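Side-chain contacts in hypothetical protein (Methanosarcina mazei, PDB 2I1S), which is of unknown function but belongs to the plasmid pRiA4b ORF-3-like family of proteins: residues N31-F34 against L35-H38; M153-V156 against L157-S160. One frame throughout, in Å; residues are numbered along the deposited sequence.

Contact 1. Residues N31-F34 against L35-H38; sequences NYTF and LDLH
Asp36 turns its CB onto a face of the Tyr32 ring, a CH-pi contact in which the carbon sits 3.4 Å from the ring centroid and nearly above it, 12° off the normal. From there the carboxylate reaches back to Thr33. Asp36 OD2 accepts from Thr33 N over 3.2 Å in an almost straight N-H...O bond that meets OD2 on its anti side, 29° out of the carboxylate plane, and takes a weak second bond from Thr33 OG1. In return, Thr33 OG1 accepts weakly from Asp36 N at 3.3 Å; chi1 of 64° sets this hydroxyl between its own N and carbonyl carbon, facing the helix start. This reciprocal pair is a capping box, with Thr33 as N-cap of helix 34-44. The first main-chain bonds follow, Leu37 N to Thr33 O and His38 N to Phe34 O. One water bridges Asn31 O and Asp36 OD2, while another joins Tyr32 OH to Asp36 O, tying the phenol to the helix's first turn. A leucine in place of Tyr32 would probably leave Asp36 CB without its aromatic platform and the second water without its phenolic partner. Behind the cap, Phe34 packs edge-to-face on Phe55 of strand 53-58. With its negative charge at a helix N-terminus, the Asp36 carboxylate is probably stabilised by the helix dipole as well as by its bonds to Thr33 and water.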
ATOM      1  N   ASN A  31      -8.550  13.610   8.471  1.00 37.64           N
ATOM      2  CA  ASN A  31      -7.750  13.876   9.674  1.00 37.98           C
ATOM      3  C   ASN A  31      -6.750  12.752  10.052  1.00 37.46           C
ATOM      4  O   ASN A  31      -6.126  12.759  11.138  1.00 37.29           O
ATOM      5  CB  ASN A  31      -8.657  14.273  10.855  1.00 38.18           C
ATOM      6  CG  ASN A  31      -9.503  13.104  11.377  1.00 40.92           C
ATOM      7  OD1 ASN A  31      -9.683  12.073  10.696  1.00 43.81           O
ATOM      8  ND2 ASN A  31     -10.032  13.264  12.595  1.00 41.88           N
ATOM      9  N   TYR A  32      -6.618  11.797   9.150  1.00 36.95           N
ATOM     10  CA  TYR A  32      -5.705  10.673   9.295  1.00 36.89           C
ATOM     11  C   TYR A  32      -4.263  11.104   9.387  1.00 36.82           C
ATOM     12  O   TYR A  32      -3.850  12.035   8.693  1.00 37.00           O
ATOM     13  CB  TYR A  32      -5.858   9.713   8.113  1.00 37.14           C
ATOM     14  CG  TYR A  32      -6.546   8.405   8.463  1.00 36.39           C
ATOM     15  CD1 TYR A  32      -7.457   8.327   9.521  1.00 36.06           C
ATOM     16  CD2 TYR A  32      -6.296   7.254   7.715  1.00 34.48           C
ATOM     17  CE1 TYR A  32      -8.068   7.128   9.841  1.00 36.40           C
ATOM     18  CE2 TYR A  32      -6.899   6.070   8.016  1.00 34.37           C
ATOM     19  CZ  TYR A  32      -7.788   6.003   9.067  1.00 37.48           C
ATOM     20  OH  TYR A  32      -8.372   4.781   9.365  1.00 39.00           O
ATOM     21  N   THR A  33      -3.520  10.436  10.281  1.00 36.61           N
ATOM     22  CA  THR A  33      -2.084  10.610  10.387  1.00 36.33           C
ATOM     23  C   THR A  33      -1.453   9.647   9.383  1.00 36.74           C
ATOM     24  O   THR A  33      -2.154   8.821   8.778  1.00 37.69           O
ATOM     25  CB  THR A  33      -1.563  10.313  11.812  1.00 36.06           C
ATOM     26  OG1 THR A  33      -1.781   8.931  12.135  1.00 37.30           O
ATOM     27  CG2 THR A  33      -2.268  11.167  12.848  1.00 34.03           C
ATOM     28  N   PHE A  34      -0.141   9.753   9.181  1.00 36.75           N
ATOM     29  CA  PHE A  34       0.574   8.754   8.397  1.00 36.25           C
ATOM     30  C   PHE A  34       0.572   7.364   9.044  1.00 36.54           C
ATOM     31  O   PHE A  34       0.553   6.375   8.331  1.00 37.80           O
ATOM     32  CB  PHE A  34       1.965   9.251   7.991  1.00 35.41           C
ATOM     33  CG  PHE A  34       1.919  10.250   6.861  1.00 34.87           C
ATOM     34  CD1 PHE A  34       2.206   9.859   5.554  1.00 34.11           C
ATOM     35  CD2 PHE A  34       1.517  11.558   7.088  1.00 32.52           C
ATOM     36  CE1 PHE A  34       2.131  10.787   4.494  1.00 35.29           C
ATOM     37  CE2 PHE A  34       1.433  12.479   6.037  1.00 34.25           C
ATOM     38  CZ  PHE A  34       1.745  12.100   4.741  1.00 32.77           C
ATOM     39  N   LEU A  35       0.540   7.275  10.372  1.00 36.85           N
ATOM     40  CA  LEU A  35       0.456   5.961  11.013  1.00 36.89           C
ATOM     41  C   LEU A  35      -0.814   5.250  10.571  1.00 36.88           C
ATOM     42  O   LEU A  35      -0.767   4.099  10.146  1.00 37.33           O
ATOM     43  CB  LEU A  35       0.529   6.055  12.543  1.00 36.52           C
ATOM     44  CG  LEU A  35       0.474   4.738  13.338  1.00 37.30           C
ATOM     45  CD1 LEU A  35       1.581   3.735  12.892  1.00 38.48           C
ATOM     46  CD2 LEU A  35       0.593   4.983  14.827  1.00 36.61           C
ATOM     47  N   ASP A  36      -1.931   5.959  10.678  1.00 36.76           N
ATOM     48  CA  ASP A  36      -3.246   5.505  10.230  1.00 37.40           C
ATOM     49  C   ASP A  36      -3.246   5.001   8.795  1.00 37.53           C
ATOM     50  O   ASP A  36      -3.864   3.951   8.502  1.00 38.53           O
ATOM     51  CB  ASP A  36      -4.253   6.658  10.325  1.00 37.87           C
ATOM     52  CG  ASP A  36      -4.629   7.019  11.753  1.00 37.59           C
ATOM     53  OD1 ASP A  36      -4.605   6.137  12.640  1.00 40.33           O
ATOM     54  OD2 ASP A  36      -4.965   8.198  11.985  1.00 38.73           O
ATOM     55  N   LEU A  37      -2.548   5.732   7.917  1.00 36.88           N
ATOM     56  CA  LEU A  37      -2.377   5.349   6.513  1.00 35.84           C
ATOM     57  C   LEU A  37      -1.486   4.109   6.321  1.00 35.96           C
ATOM     58  O   LEU A  37      -1.813   3.219   5.517  1.00 35.56           O
ATOM     59  CB  LEU A  37      -1.840   6.536   5.705  1.00 35.97           C
ATOM     60  CG  LEU A  37      -1.528   6.317   4.215  1.00 35.54           C
ATOM     61  CD1 LEU A  37      -2.806   5.999   3.447  1.00 37.51           C
ATOM     62  CD2 LEU A  37      -0.764   7.483   3.550  1.00 34.80           C
ATOM     63  N   HIS A  38      -0.354   4.056   7.029  1.00 35.85           N
ATOM     64  CA  HIS A  38       0.460   2.838   7.077  1.00 35.80           C
ATOM     65  C   HIS A  38      -0.427   1.630   7.345  1.00 36.26           C
ATOM     66  O   HIS A  38      -0.372   0.635   6.614  1.00 37.76           O
ATOM     67  CB  HIS A  38       1.539   2.957   8.152  1.00 35.31           C
ATOM     68  CG  HIS A  38       2.050   1.639   8.651  1.00 34.40           C
ATOM     69  ND1 HIS A  38       2.759   0.767   7.856  1.00 34.50           N
ATOM     70  CD2 HIS A  38       1.982   1.057   9.876  1.00 35.00           C
ATOM     71  CE1 HIS A  38       3.107  -0.295   8.564  1.00 34.56           C
ATOM     72  NE2 HIS A  38       2.641  -0.144   9.791  1.00 36.82           N
TER
HETATM   73  O   HOH W   1      -6.185  10.356  13.241  1.00 62.97           O
HETATM   74  O   HOH W   2      -6.093   3.001   9.600  1.00 51.01           O

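Contact 2. Residues M153-V156 against L157-S160; sequences MLEV and LKDS
Glu155 and Lys158, three residues apart, form a salt bridge over the C-terminal end of helix 146-157, where the chain leaves the helix for the loop leading to helix 165-172. Lys158 NZ donates to Glu155 OE2 over 2.8 Å, meeting the carboxylate on its syn side but 25° out of its plane. The two side chains reach this point differently. Glu155 is bent at chi2 (-63°), which folds its carboxylate back toward Lys158, whereas Lys158 runs fully extended beyond CG. Its aliphatic stem passes over the carbonyls of Leu154 and Glu155, with Lys158 CG 3.2 Å from Leu154 O. The pair belongs to the outer surface, where both residues are exposed, so solvent probably weakens the attraction between the charges.

The backbone beneath changes its pattern of bonding. Leu157 N still donates to Met153 O, four residues back, but the next two donors each reach only three residues back: Lys158 N bonds to Glu155 O, and Asp159 N to Val156 O at 3.0 Å. Both of these donors lie well above the plane of the carbonyl they meet, by 62° in the case of Lys158 N, as the chain tightens on its way out. Asp159 then turns its carboxylate onward, OD1 accepting from Glu161 N in the loop.

An apolar contact, Leu154 CD2 to Leu157 CD1 at 4.3 Å, accompanies the polar one. Leu154 also rests on Pro178, in the segment beyond helix 165-172. Val156 packs on Thr168 while Met153 covers Trp171 and Leu172, so this last turn of helix 146-157 lies against helix 165-172.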
ATOM      1  N   MET A 153       8.665 -16.399  -9.188  1.00 49.04           N
ATOM      2  CA  MET A 153       7.621 -17.359  -8.794  1.00 49.07           C
ATOM      3  C   MET A 153       6.441 -17.442  -9.803  1.00 50.36           C
ATOM      4  O   MET A 153       6.063 -18.528 -10.191  1.00 50.18           O
ATOM      5  CB  MET A 153       7.105 -17.028  -7.402  1.00 48.93           C
ATOM      6  CG  MET A 153       8.091 -17.465  -6.293  1.00 49.15           C
ATOM      7  SD  MET A 153       7.534 -17.410  -4.585  1.00 47.36           S
ATOM      8  CE  MET A 153       6.898 -15.795  -4.442  1.00 50.35           C
ATOM      9  N   LEU A 154       5.889 -16.303 -10.237  1.00 51.13           N
ATOM     10  CA  LEU A 154       4.774 -16.295 -11.203  1.00 52.55           C
ATOM     11  C   LEU A 154       5.136 -16.883 -12.548  1.00 53.70           C
ATOM     12  O   LEU A 154       4.283 -17.473 -13.195  1.00 54.43           O
ATOM     13  CB  LEU A 154       4.178 -14.891 -11.400  1.00 52.63           C
ATOM     14  CG  LEU A 154       3.557 -14.207 -10.176  1.00 51.45           C
ATOM     15  CD1 LEU A 154       2.861 -12.949 -10.603  1.00 51.20           C
ATOM     16  CD2 LEU A 154       2.598 -15.157  -9.442  1.00 51.43           C
ATOM     17  N   GLU A 155       6.395 -16.705 -12.962  1.00 54.90           N
ATOM     18  CA  GLU A 155       6.925 -17.272 -14.211  1.00 55.64           C
ATOM     19  C   GLU A 155       6.991 -18.797 -14.117  1.00 55.59           C
ATOM     20  O   GLU A 155       6.509 -19.500 -15.020  1.00 55.59           O
ATOM     21  CB  GLU A 155       8.306 -16.682 -14.565  1.00 55.70           C
ATOM     22  CG  GLU A 155       8.262 -15.291 -15.152  1.00 57.21           C
ATOM     23  CD  GLU A 155       7.507 -15.231 -16.492  1.00 60.57           C
ATOM     24  OE1 GLU A 155       8.005 -15.766 -17.517  1.00 61.20           O
ATOM     25  OE2 GLU A 155       6.413 -14.629 -16.527  1.00 61.72           O
ATOM     26  N   VAL A 156       7.592 -19.289 -13.038  1.00 55.16           N
ATOM     27  CA  VAL A 156       7.508 -20.705 -12.646  1.00 55.82           C
ATOM     28  C   VAL A 156       6.077 -21.259 -12.708  1.00 56.66           C
ATOM     29  O   VAL A 156       5.858 -22.347 -13.246  1.00 57.10           O
ATOM     30  CB  VAL A 156       8.088 -20.953 -11.216  1.00 55.54           C
ATOM     31  CG1 VAL A 156       7.654 -22.303 -10.677  1.00 55.39           C
ATOM     32  CG2 VAL A 156       9.609 -20.844 -11.205  1.00 54.33           C
ATOM     33  N   LEU A 157       5.104 -20.511 -12.191  1.00 57.63           N
ATOM     34  CA  LEU A 157       3.728 -21.013 -12.107  1.00 58.72           C
ATOM     35  C   LEU A 157       3.110 -21.370 -13.471  1.00 59.14           C
ATOM     36  O   LEU A 157       2.252 -22.263 -13.567  1.00 59.44           O
ATOM     37  CB  LEU A 157       2.833 -20.058 -11.291  1.00 58.62           C
ATOM     38  CG  LEU A 157       2.890 -20.234  -9.765  1.00 59.56           C
ATOM     39  CD1 LEU A 157       1.881 -19.330  -9.017  1.00 58.69           C
ATOM     40  CD2 LEU A 157       2.728 -21.717  -9.339  1.00 59.48           C
ATOM     41  N   LYS A 158       3.596 -20.697 -14.514  1.00 59.72           N
ATOM     42  CA  LYS A 158       3.128 -20.853 -15.894  1.00 60.57           C
ATOM     43  C   LYS A 158       3.587 -22.157 -16.542  1.00 61.21           C
ATOM     44  O   LYS A 158       3.251 -22.427 -17.690  1.00 61.53           O
ATOM     45  CB  LYS A 158       3.621 -19.677 -16.738  1.00 60.18           C
ATOM     46  CG  LYS A 158       3.299 -18.333 -16.150  1.00 60.13           C
ATOM     47  CD  LYS A 158       3.642 -17.203 -17.093  1.00 61.04           C
ATOM     48  CE  LYS A 158       3.404 -15.856 -16.405  1.00 63.02           C
ATOM     49  NZ  LYS A 158       3.760 -14.687 -17.264  1.00 62.23           N
ATOM     50  N   ASP A 159       4.355 -22.954 -15.797  1.00 62.45           N
ATOM     51  CA  ASP A 159       5.009 -24.148 -16.323  1.00 62.94           C
ATOM     52  C   ASP A 159       5.065 -25.247 -15.262  1.00 63.11           C
ATOM     53  O   ASP A 159       6.056 -25.382 -14.554  1.00 63.51           O
ATOM     54  CB  ASP A 159       6.423 -23.794 -16.807  1.00 63.15           C
ATOM     55  CG  ASP A 159       7.144 -24.969 -17.468  1.00 63.78           C
ATOM     56  OD1 ASP A 159       6.650 -26.114 -17.394  1.00 64.03           O
ATOM     57  OD2 ASP A 159       8.226 -24.740 -18.055  1.00 64.14           O
ATOM     58  N   SER A 160       4.001 -26.044 -15.186  1.00 63.15           N
ATOM     59  CA  SER A 160       3.898 -27.152 -14.238  1.00 62.88           C
ATOM     60  C   SER A 160       4.982 -28.227 -14.426  1.00 63.25           C
ATOM     61  O   SER A 160       5.060 -29.196 -13.653  1.00 63.22           O
ATOM     62  CB  SER A 160       2.485 -27.753 -14.260  1.00 62.73           C
ATOM     63  OG  SER A 160       2.077 -28.055 -15.578  1.00 62.24           O
TER

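In the fold
Contacts 1 and 2 mark two ends of helices: residues 31-38 start helix 34-44, and residues 153-160 finish helix 146-157. They follow one another along the chain and lie on opposite sides of its centre, their own centres about 37 Å apart and their nearest atoms about 21 Å apart, so they do not meet. Contact 1 is the more central, its centre about 12 Å from the centre of the chain, and its helix packs against strand 53-58 of the mixed sheet. The centre of contact 2 lies about 25 Å from the chain centre, in the helical part formed with helix 165-172. With the function unknown, neither contact can be assigned to an active site.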